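Local atomic coordinates of protein (merozoite surface protein 1) (Plasmodium cynomolgi, PDB entry 1B9W), a protein that probably takes part in merozoite binding to and invasion of host erythrocytes and in egress from them, the fragment here being its two C-terminal EGF-like domains. Residues I8-P13 against G24-R29; N15-R20 against R29-F34. All blocks are in the same frame, centred on the assembly; numbering follows the deposited sequence.

Interaction 1 of 2, residues I8-P13 against G24-R29; sequences IDTNVP and GTEEWR
Glu26 reaches across to the loop 8-13 and its carboxylate gathers several donors there. Its chain is extended beyond CG (chi2 -176°), which carries the carboxylate to the loop. The backbone N of Ile8 bonds to Glu26 OE2 at 2.8 Å and nearly straight, 168° at the hydrogen. The backbone N of Asp9 gives its better bond to Glu26 OE1, at 3.0 Å. Both donors come from the syn side. Thr10 OG1 uses the other side of the same oxygen, donating to the anti lone pair of Glu26 OE1 at 2.7 Å. These bonds should limit rotation of the group.

Asp9 OD2 lies 4.1 Å from Glu26 OE2, a pair of like charges. Arg20 NH1 forms salt bridges with both and probably offsets their repulsion. One water joins Asp9 OD2 to Gly24 O, and another joins Thr10 OG1 to Glu26 O.

The apolar part is Pro13 over Trp28. Pro13 CG sits 3.5 Å from the centroid of the Trp28 six-membered ring, a CH-pi contact over the face. Thr10 CG2 approaches Trp28 CD1 obliquely.

This surface contact lays the loop before strand 16-20 along one side of strand 26-30, within the first EGF-like domain.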
ATOM      1  N   ILE A   8     -15.872  -1.701   0.737  1.00 16.49           N
ATOM      2  CA  ILE A   8     -17.240  -1.843   0.188  1.00 18.08           C
ATOM      3  C   ILE A   8     -17.848  -0.496  -0.039  1.00 18.52           C
ATOM      4  O   ILE A   8     -18.905  -0.394  -0.682  1.00 21.55           O
ATOM      5  CB  ILE A   8     -18.123  -2.652   1.202  1.00 15.58           C
ATOM      6  CG1 ILE A   8     -18.063  -2.063   2.586  1.00 17.57           C
ATOM      7  CG2 ILE A   8     -17.631  -4.097   1.104  1.00 18.78           C
ATOM      8  CD1 ILE A   8     -19.026  -2.715   3.602  1.00 20.60           C
ATOM      9  N   ASP A   9     -17.187   0.596   0.382  1.00 16.05           N
ATOM     10  CA  ASP A   9     -17.765   1.903   0.179  1.00 15.22           C
ATOM     11  C   ASP A   9     -17.060   2.730  -0.912  1.00 19.84           C
ATOM     12  O   ASP A   9     -17.586   3.746  -1.325  1.00 23.34           O
ATOM     13  CB  ASP A   9     -17.706   2.733   1.466  1.00 18.57           C
ATOM     14  CG  ASP A   9     -18.668   2.250   2.551  1.00 27.68           C
ATOM     15  OD1 ASP A   9     -19.771   1.833   2.149  1.00 26.23           O
ATOM     16  OD2 ASP A   9     -18.328   2.332   3.743  1.00 23.52           O
ATOM     17  N   THR A  10     -15.858   2.326  -1.266  1.00 18.57           N
ATOM     18  CA  THR A  10     -15.026   3.177  -2.157  1.00 16.00           C
ATOM     19  C   THR A  10     -14.933   2.564  -3.523  1.00 12.42           C
ATOM     20  O   THR A  10     -14.696   1.378  -3.727  1.00 14.74           O
ATOM     21  CB  THR A  10     -13.603   3.177  -1.519  1.00 15.87           C
ATOM     22  OG1 THR A  10     -13.734   3.746  -0.221  1.00 15.85           O
ATOM     23  CG2 THR A  10     -12.664   4.041  -2.387  1.00 19.90           C
ATOM     24  N   ASN A  11     -15.058   3.397  -4.559  1.00 13.25           N
ATOM     25  CA  ASN A  11     -14.803   2.932  -5.918  1.00 14.21           C
ATOM     26  C   ASN A  11     -13.259   3.066  -6.122  1.00 14.83           C
ATOM     27  O   ASN A  11     -12.852   4.222  -6.157  1.00 18.18           O
ATOM     28  CB  ASN A  11     -15.533   3.858  -6.885  1.00 19.29           C
ATOM     29  CG  ASN A  11     -15.450   3.452  -8.332  1.00 24.60           C
ATOM     30  OD1 ASN A  11     -14.898   2.415  -8.683  1.00 27.40           O
ATOM     31  ND2 ASN A  11     -16.004   4.270  -9.226  1.00 27.29           N
ATOM     32  N   VAL A  12     -12.573   1.980  -6.014  1.00 16.10           N
ATOM     33  CA  VAL A  12     -11.083   2.055  -5.895  1.00 16.04           C
ATOM     34  C   VAL A  12     -10.471   2.334  -7.260  1.00 17.01           C
ATOM     35  O   VAL A  12     -10.765   1.710  -8.267  1.00 15.83           O
ATOM     36  CB  VAL A  12     -10.605   0.698  -5.387  1.00 17.85           C
ATOM     37  CG1 VAL A  12      -9.098   0.619  -5.183  1.00 17.53           C
ATOM     38  CG2 VAL A  12     -11.306   0.360  -4.055  1.00 16.62           C
ATOM     39  N   PRO A  13      -9.488   3.250  -7.302  1.00 16.57           N
ATOM     40  CA  PRO A  13      -8.831   3.507  -8.585  1.00 16.09           C
ATOM     41  C   PRO A  13      -8.162   2.294  -9.147  1.00 14.24           C
ATOM     42  O   PRO A  13      -7.644   1.419  -8.450  1.00 17.12           O
ATOM     43  CB  PRO A  13      -7.777   4.574  -8.197  1.00 15.05           C
ATOM     44  CG  PRO A  13      -8.291   5.218  -6.946  1.00 15.93           C
ATOM     45  CD  PRO A  13      -9.076   4.119  -6.187  1.00 14.97           C
ATOM     46  N   GLY A  24     -14.506   1.657  10.289  1.00 21.46           N
ATOM     47  CA  GLY A  24     -15.387   1.802   9.142  1.00 24.28           C
ATOM     48  C   GLY A  24     -14.794   2.664   8.034  1.00 25.90           C
ATOM     49  O   GLY A  24     -15.471   2.856   7.012  1.00 26.80           O
ATOM     50  N   THR A  25     -13.619   3.251   8.275  1.00 21.75           N
ATOM     51  CA  THR A  25     -13.041   4.106   7.215  1.00 17.29           C
ATOM     52  C   THR A  25     -12.308   3.229   6.221  1.00 13.18           C
ATOM     53  O   THR A  25     -11.906   2.106   6.538  1.00 14.55           O
ATOM     54  CB  THR A  25     -12.022   5.113   7.787  1.00 21.03           C
ATOM     55  OG1 THR A  25     -10.949   4.359   8.361  1.00 20.92           O
ATOM     56  CG2 THR A  25     -12.601   6.049   8.817  1.00 25.15           C
ATOM     57  N   GLU A  26     -12.105   3.720   4.989  1.00 11.70           N
ATOM     58  CA  GLU A  26     -11.417   2.937   4.005  1.00 10.55           C
ATOM     59  C   GLU A  26     -10.232   3.817   3.446  1.00 11.55           C
ATOM     60  O   GLU A  26     -10.505   4.989   3.250  1.00 16.22           O
ATOM     61  CB  GLU A  26     -12.365   2.647   2.817  1.00 15.97           C
ATOM     62  CG  GLU A  26     -13.377   1.599   3.380  1.00 15.96           C
ATOM     63  CD  GLU A  26     -14.350   1.087   2.346  1.00 19.00           C
ATOM     64  OE1 GLU A  26     -14.428   1.573   1.200  1.00 17.59           O
ATOM     65  OE2 GLU A  26     -15.023   0.082   2.749  1.00 17.60           O
ATOM     66  N   GLU A  27      -9.178   3.093   3.174  1.00 12.46           N
ATOM     67  CA  GLU A  27      -8.043   3.911   2.568  1.00 13.63           C
ATOM     68  C   GLU A  27      -7.575   3.119   1.392  1.00 11.47           C
ATOM     69  O   GLU A  27      -7.306   1.936   1.460  1.00 13.63           O
ATOM     70  CB  GLU A  27      -6.930   4.044   3.615  1.00 16.08           C
ATOM     71  CG  GLU A  27      -5.760   4.863   2.976  1.00 19.50           C
ATOM     72  CD  GLU A  27      -4.588   4.929   3.928  1.00 26.32           C
ATOM     73  OE1 GLU A  27      -4.690   4.506   5.096  1.00 22.10           O
ATOM     74  OE2 GLU A  27      -3.534   5.470   3.502  1.00 22.67           O
ATOM     75  N   TRP A  28      -7.399   3.807   0.227  1.00 10.96           N
ATOM     76  CA  TRP A  28      -6.838   3.148  -0.917  1.00 10.05           C
ATOM     77  C   TRP A  28      -5.373   3.765  -1.122  1.00 10.99           C
ATOM     78  O   TRP A  28      -5.199   4.887  -0.696  1.00 11.64           O
ATOM     79  CB  TRP A  28      -7.663   3.384  -2.180  1.00 12.49           C
ATOM     80  CG  TRP A  28      -7.964   4.800  -2.557  1.00 16.99           C
ATOM     81  CD1 TRP A  28      -9.025   5.580  -2.190  1.00 15.77           C
ATOM     82  CD2 TRP A  28      -7.163   5.631  -3.429  1.00 14.04           C
ATOM     83  NE1 TRP A  28      -8.954   6.825  -2.760  1.00 19.32           N
ATOM     84  CE2 TRP A  28      -7.786   6.862  -3.523  1.00 16.39           C
ATOM     85  CE3 TRP A  28      -5.946   5.372  -4.101  1.00 19.01           C
ATOM     86  CZ2 TRP A  28      -7.267   7.932  -4.269  1.00 18.29           C
ATOM     87  CZ3 TRP A  28      -5.430   6.433  -4.872  1.00 15.06           C
ATOM     88  CH2 TRP A  28      -6.081   7.667  -4.922  1.00 13.74           C
ATOM     89  N   ARG A  29      -4.553   2.881  -1.604  1.00 13.00           N
ATOM     90  CA  ARG A  29      -3.136   3.279  -1.855  1.00 15.50           C
ATOM     91  C   ARG A  29      -2.719   2.680  -3.171  1.00 15.18           C
ATOM     92  O   ARG A  29      -3.039   1.533  -3.551  1.00 14.74           O
ATOM     93  CB  ARG A  29      -2.239   2.642  -0.781  1.00 10.35           C
ATOM     94  CG  ARG A  29      -2.466   3.270   0.602  1.00 11.89           C
ATOM     95  CD  ARG A  29      -1.520   2.573   1.603  1.00 12.21           C
ATOM     96  NE  ARG A  29      -1.749   3.214   2.911  1.00 12.93           N
ATOM     97  CZ  ARG A  29      -1.322   2.770   4.079  1.00 11.01           C
ATOM     98  NH1 ARG A  29      -0.601   1.683   4.228  1.00 16.91           N
ATOM     99  NH2 ARG A  29      -1.631   3.498   5.150  1.00 17.77           N
TER
HETATM  100  O   HOH W   1     -16.173   3.901   4.559  1.00 28.12           O
HETATM  101  O   HOH W   2     -11.594   5.472   0.551  1.00 39.61           O

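Interaction 2 of 2, residues N15-R20 against R29-F34; sequences NAACYR and RCLLYF
Ala17 and Arg29 form an antiparallel hydrogen-bonded pair in the beta hairpin of the first EGF-like domain. Arg29 N bonds to Ala17 O, and Ala17 N returns a bond to Arg29 O at 2.9 Å. Next to them, Ala16 and Cys30 are a non-hydrogen-bonded pair with CA atoms only 4.0 Å apart. Their side chains diverge, though Ala16 CB still meets Arg29 O at 3.3 Å. Past the last bridge, Leu31 N donates to Asn15 O almost straight, 174° at the hydrogen.

The Leu31 side chain folds back over that bond. Leu31 CG lies beside its own backbone N (chi1 -69°) and packs 3.5 Å from Asn15 O. The branch Leu31 CD2 goes on to touch Ala17 CB at 3.9 Å.

Leu31 to Phe34 is a type II turn, which brings the Phe34 ring back to Asn15. Asn15 CG lies anti to the carbonyl carbon, and the second torsion then lays the amide flat over the CE2-CZ side of the Phe34 ring, with the planes 12° apart. Leu31 O meets the edge of the same ring in its plane.

Disulfides tie both strands to other parts of the domain, Cys18 to Cys7 and Cys30 to Cys41. Asn15, Ala16 and Phe34 also touch Cys41 of strand 40-43. Over one face of the Phe34 ring, Asn15 CB stands 3.7 Å from the centroid in a CH-pi contact.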
ATOM      1  N   ASN A  15      -5.105   0.055 -10.429  1.00 16.06           N
ATOM      2  CA  ASN A  15      -3.748  -0.125  -9.925  1.00 19.75           C
ATOM      3  C   ASN A  15      -3.588   0.357  -8.505  1.00 21.55           C
ATOM      4  O   ASN A  15      -2.520   0.803  -8.078  1.00 16.57           O
ATOM      5  CB  ASN A  15      -2.737   0.569 -10.872  1.00 19.28           C
ATOM      6  CG  ASN A  15      -2.838  -0.057 -12.260  1.00 22.74           C
ATOM      7  OD1 ASN A  15      -2.730  -1.272 -12.379  1.00 28.55           O
ATOM      8  ND2 ASN A  15      -3.056   0.755 -13.266  1.00 26.41           N
ATOM      9  N   ALA A  16      -4.661   0.286  -7.695  1.00 15.97           N
ATOM     10  CA  ALA A  16      -4.607   0.598  -6.294  1.00 13.77           C
ATOM     11  C   ALA A  16      -5.215  -0.577  -5.462  1.00 17.54           C
ATOM     12  O   ALA A  16      -5.844  -1.450  -6.071  1.00 17.40           O
ATOM     13  CB  ALA A  16      -5.362   1.857  -5.928  1.00 13.88           C
ATOM     14  N   ALA A  17      -4.798  -0.630  -4.235  1.00 15.81           N
ATOM     15  CA  ALA A  17      -5.324  -1.597  -3.253  1.00 16.29           C
ATOM     16  C   ALA A  17      -6.161  -0.816  -2.257  1.00 17.13           C
ATOM     17  O   ALA A  17      -5.980   0.382  -2.038  1.00 15.18           O
ATOM     18  CB  ALA A  17      -4.198  -2.287  -2.498  1.00 20.06           C
ATOM     19  N   CYS A  18      -7.056  -1.525  -1.521  1.00 13.12           N
ATOM     20  CA  CYS A  18      -7.844  -0.739  -0.571  1.00 12.28           C
ATOM     21  C   CYS A  18      -8.055  -1.623   0.688  1.00 13.78           C
ATOM     22  O   CYS A  18      -8.121  -2.836   0.533  1.00 15.08           O
ATOM     23  CB  CYS A  18      -9.226  -0.415  -1.173  1.00 13.10           C
ATOM     24  SG  CYS A  18     -10.294   0.636  -0.223  1.00 15.44           S
ATOM     25  N   TYR A  19      -8.016  -0.989   1.819  1.00 13.13           N
ATOM     26  CA  TYR A  19      -8.193  -1.640   3.102  1.00 15.48           C
ATOM     27  C   TYR A  19      -9.282  -0.942   3.899  1.00 14.53           C
ATOM     28  O   TYR A  19      -9.322   0.271   4.032  1.00 11.54           O
ATOM     29  CB  TYR A  19      -6.920  -1.604   3.929  1.00 14.85           C
ATOM     30  CG  TYR A  19      -6.882  -2.492   5.154  1.00 12.12           C
ATOM     31  CD1 TYR A  19      -6.489  -3.816   5.074  1.00 16.32           C
ATOM     32  CD2 TYR A  19      -7.258  -1.942   6.379  1.00 12.60           C
ATOM     33  CE1 TYR A  19      -6.447  -4.632   6.204  1.00 17.12           C
ATOM     34  CE2 TYR A  19      -7.198  -2.771   7.505  1.00 14.17           C
ATOM     35  CZ  TYR A  19      -6.801  -4.068   7.408  1.00 17.13           C
ATOM     36  OH  TYR A  19      -6.778  -4.859   8.552  1.00 19.43           O
ATOM     37  N   ARG A  20     -10.221  -1.758   4.487  1.00 13.38           N
ATOM     38  CA  ARG A  20     -11.271  -1.131   5.314  1.00 11.49           C
ATOM     39  C   ARG A  20     -10.984  -1.409   6.790  1.00 11.94           C
ATOM     40  O   ARG A  20     -10.704  -2.553   7.170  1.00 13.58           O
ATOM     41  CB  ARG A  20     -12.647  -1.842   5.007  1.00  9.35           C
ATOM     42  CG  ARG A  20     -13.721  -1.272   5.991  1.00 13.35           C
ATOM     43  CD  ARG A  20     -15.020  -2.086   5.601  1.00 15.16           C
ATOM     44  NE  ARG A  20     -16.130  -1.510   6.385  1.00 17.28           N
ATOM     45  CZ  ARG A  20     -16.907  -0.520   6.059  1.00 16.65           C
ATOM     46  NH1 ARG A  20     -16.788   0.202   4.937  1.00 15.34           N
ATOM     47  NH2 ARG A  20     -17.825  -0.130   6.946  1.00 17.98           N
ATOM     48  N   ARG A  29      -4.553   2.881  -1.604  1.00 13.00           N
ATOM     49  CA  ARG A  29      -3.136   3.279  -1.855  1.00 15.50           C
ATOM     50  C   ARG A  29      -2.719   2.680  -3.171  1.00 15.18           C
ATOM     51  O   ARG A  29      -3.039   1.533  -3.551  1.00 14.74           O
ATOM     52  CB  ARG A  29      -2.239   2.642  -0.781  1.00 10.35           C
ATOM     53  CG  ARG A  29      -2.466   3.270   0.602  1.00 11.89           C
ATOM     54  CD  ARG A  29      -1.520   2.573   1.603  1.00 12.21           C
ATOM     55  NE  ARG A  29      -1.749   3.214   2.911  1.00 12.93           N
ATOM     56  CZ  ARG A  29      -1.322   2.770   4.079  1.00 11.01           C
ATOM     57  NH1 ARG A  29      -0.601   1.683   4.228  1.00 16.91           N
ATOM     58  NH2 ARG A  29      -1.631   3.498   5.150  1.00 17.77           N
ATOM     59  N   CYS A  30      -1.922   3.481  -3.960  1.00 13.24           N
ATOM     60  CA  CYS A  30      -1.451   2.805  -5.166  1.00 10.25           C
ATOM     61  C   CYS A  30      -0.574   1.613  -4.899  1.00 11.48           C
ATOM     62  O   CYS A  30       0.176   1.560  -3.927  1.00 15.10           O
ATOM     63  CB  CYS A  30      -0.728   3.870  -6.039  1.00 11.64           C
ATOM     64  SG  CYS A  30      -1.675   5.272  -6.559  1.00 16.38           S
ATOM     65  N   LEU A  31      -0.554   0.645  -5.818  1.00 11.51           N
ATOM     66  CA  LEU A  31       0.275  -0.527  -5.775  1.00 14.22           C
ATOM     67  C   LEU A  31       1.756  -0.077  -5.997  1.00 16.48           C
ATOM     68  O   LEU A  31       1.949   1.091  -6.383  1.00 16.18           O
ATOM     69  CB  LEU A  31      -0.126  -1.512  -6.869  1.00 17.60           C
ATOM     70  CG  LEU A  31      -1.528  -2.176  -6.646  1.00 21.69           C
ATOM     71  CD1 LEU A  31      -1.819  -3.108  -7.820  1.00 22.82           C
ATOM     72  CD2 LEU A  31      -1.528  -2.922  -5.321  1.00 17.66           C
ATOM     73  N   LEU A  32       2.669  -0.917  -5.565  1.00 16.52           N
ATOM     74  CA  LEU A  32       4.087  -0.559  -5.791  1.00 17.87           C
ATOM     75  C   LEU A  32       4.333  -0.311  -7.273  1.00 17.06           C
ATOM     76  O   LEU A  32       3.766  -0.901  -8.185  1.00 13.79           O
ATOM     77  CB  LEU A  32       4.992  -1.688  -5.312  1.00 17.32           C
ATOM     78  CG  LEU A  32       5.156  -1.961  -3.828  1.00 21.11           C
ATOM     79  CD1 LEU A  32       6.205  -3.046  -3.594  1.00 19.32           C
ATOM     80  CD2 LEU A  32       5.448  -0.679  -3.068  1.00 22.85           C
ATOM     81  N   TYR A  33       5.303   0.603  -7.559  1.00 17.36           N
ATOM     82  CA  TYR A  33       5.600   0.986  -8.934  1.00 16.29           C
ATOM     83  C   TYR A  33       4.510   1.792  -9.628  1.00 15.35           C
ATOM     84  O   TYR A  33       4.516   2.011 -10.839  1.00 18.17           O
ATOM     85  CB  TYR A  33       6.114  -0.147  -9.820  1.00 18.39           C
ATOM     86  CG  TYR A  33       7.218  -0.932  -9.146  1.00 22.55           C
ATOM     87  CD1 TYR A  33       8.502  -0.427  -8.967  1.00 26.97           C
ATOM     88  CD2 TYR A  33       6.940  -2.221  -8.689  1.00 24.87           C
ATOM     89  CE1 TYR A  33       9.483  -1.174  -8.336  1.00 27.73           C
ATOM     90  CE2 TYR A  33       7.900  -2.967  -8.043  1.00 27.27           C
ATOM     91  CZ  TYR A  33       9.170  -2.444  -7.889  1.00 29.93           C
ATOM     92  OH  TYR A  33      10.111  -3.206  -7.240  1.00 32.26           O
ATOM     93  N   PHE A  34       3.668   2.439  -8.833  1.00 13.27           N
ATOM     94  CA  PHE A  34       2.702   3.412  -9.242  1.00 14.92           C
ATOM     95  C   PHE A  34       2.719   4.578  -8.274  1.00 14.65           C
ATOM     96  O   PHE A  34       3.011   4.397  -7.097  1.00 17.99           O
ATOM     97  CB  PHE A  34       1.242   2.857  -9.238  1.00 15.88           C
ATOM     98  CG  PHE A  34       1.071   1.836 -10.315  1.00 14.47           C
ATOM     99  CD1 PHE A  34       1.406   0.512 -10.076  1.00 16.11           C
ATOM    100  CD2 PHE A  34       0.589   2.218 -11.561  1.00 16.17           C
ATOM    101  CE1 PHE A  34       1.235  -0.430 -11.072  1.00 21.86           C
ATOM    102  CE2 PHE A  34       0.440   1.263 -12.553  1.00 21.61           C
ATOM    103  CZ  PHE A  34       0.766  -0.063 -12.328  1.00 19.73           C
TER

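Interactions 1 and 2 both use strand 26-30, and their centres are about 10 Å apart. Along the chain the segments alternate: 8-13, 15-20, 24-29, then 29-34, with Arg29 in both. Interaction 2 pairs the two strands of the hairpin. Interaction 1 adds the loop that leads into its first strand. They also touch directly, since Arg20 of strand 16-20 reaches into interaction 1 and Trp28 CB packs against Ala17 O. Interaction 1 is on the surface, whereas interaction 2 is partly buried, about 5 Å from the centre of the chain. Together they hold the loop 8-13 and both hairpin strands against one another within the first of the two EGF-like domains.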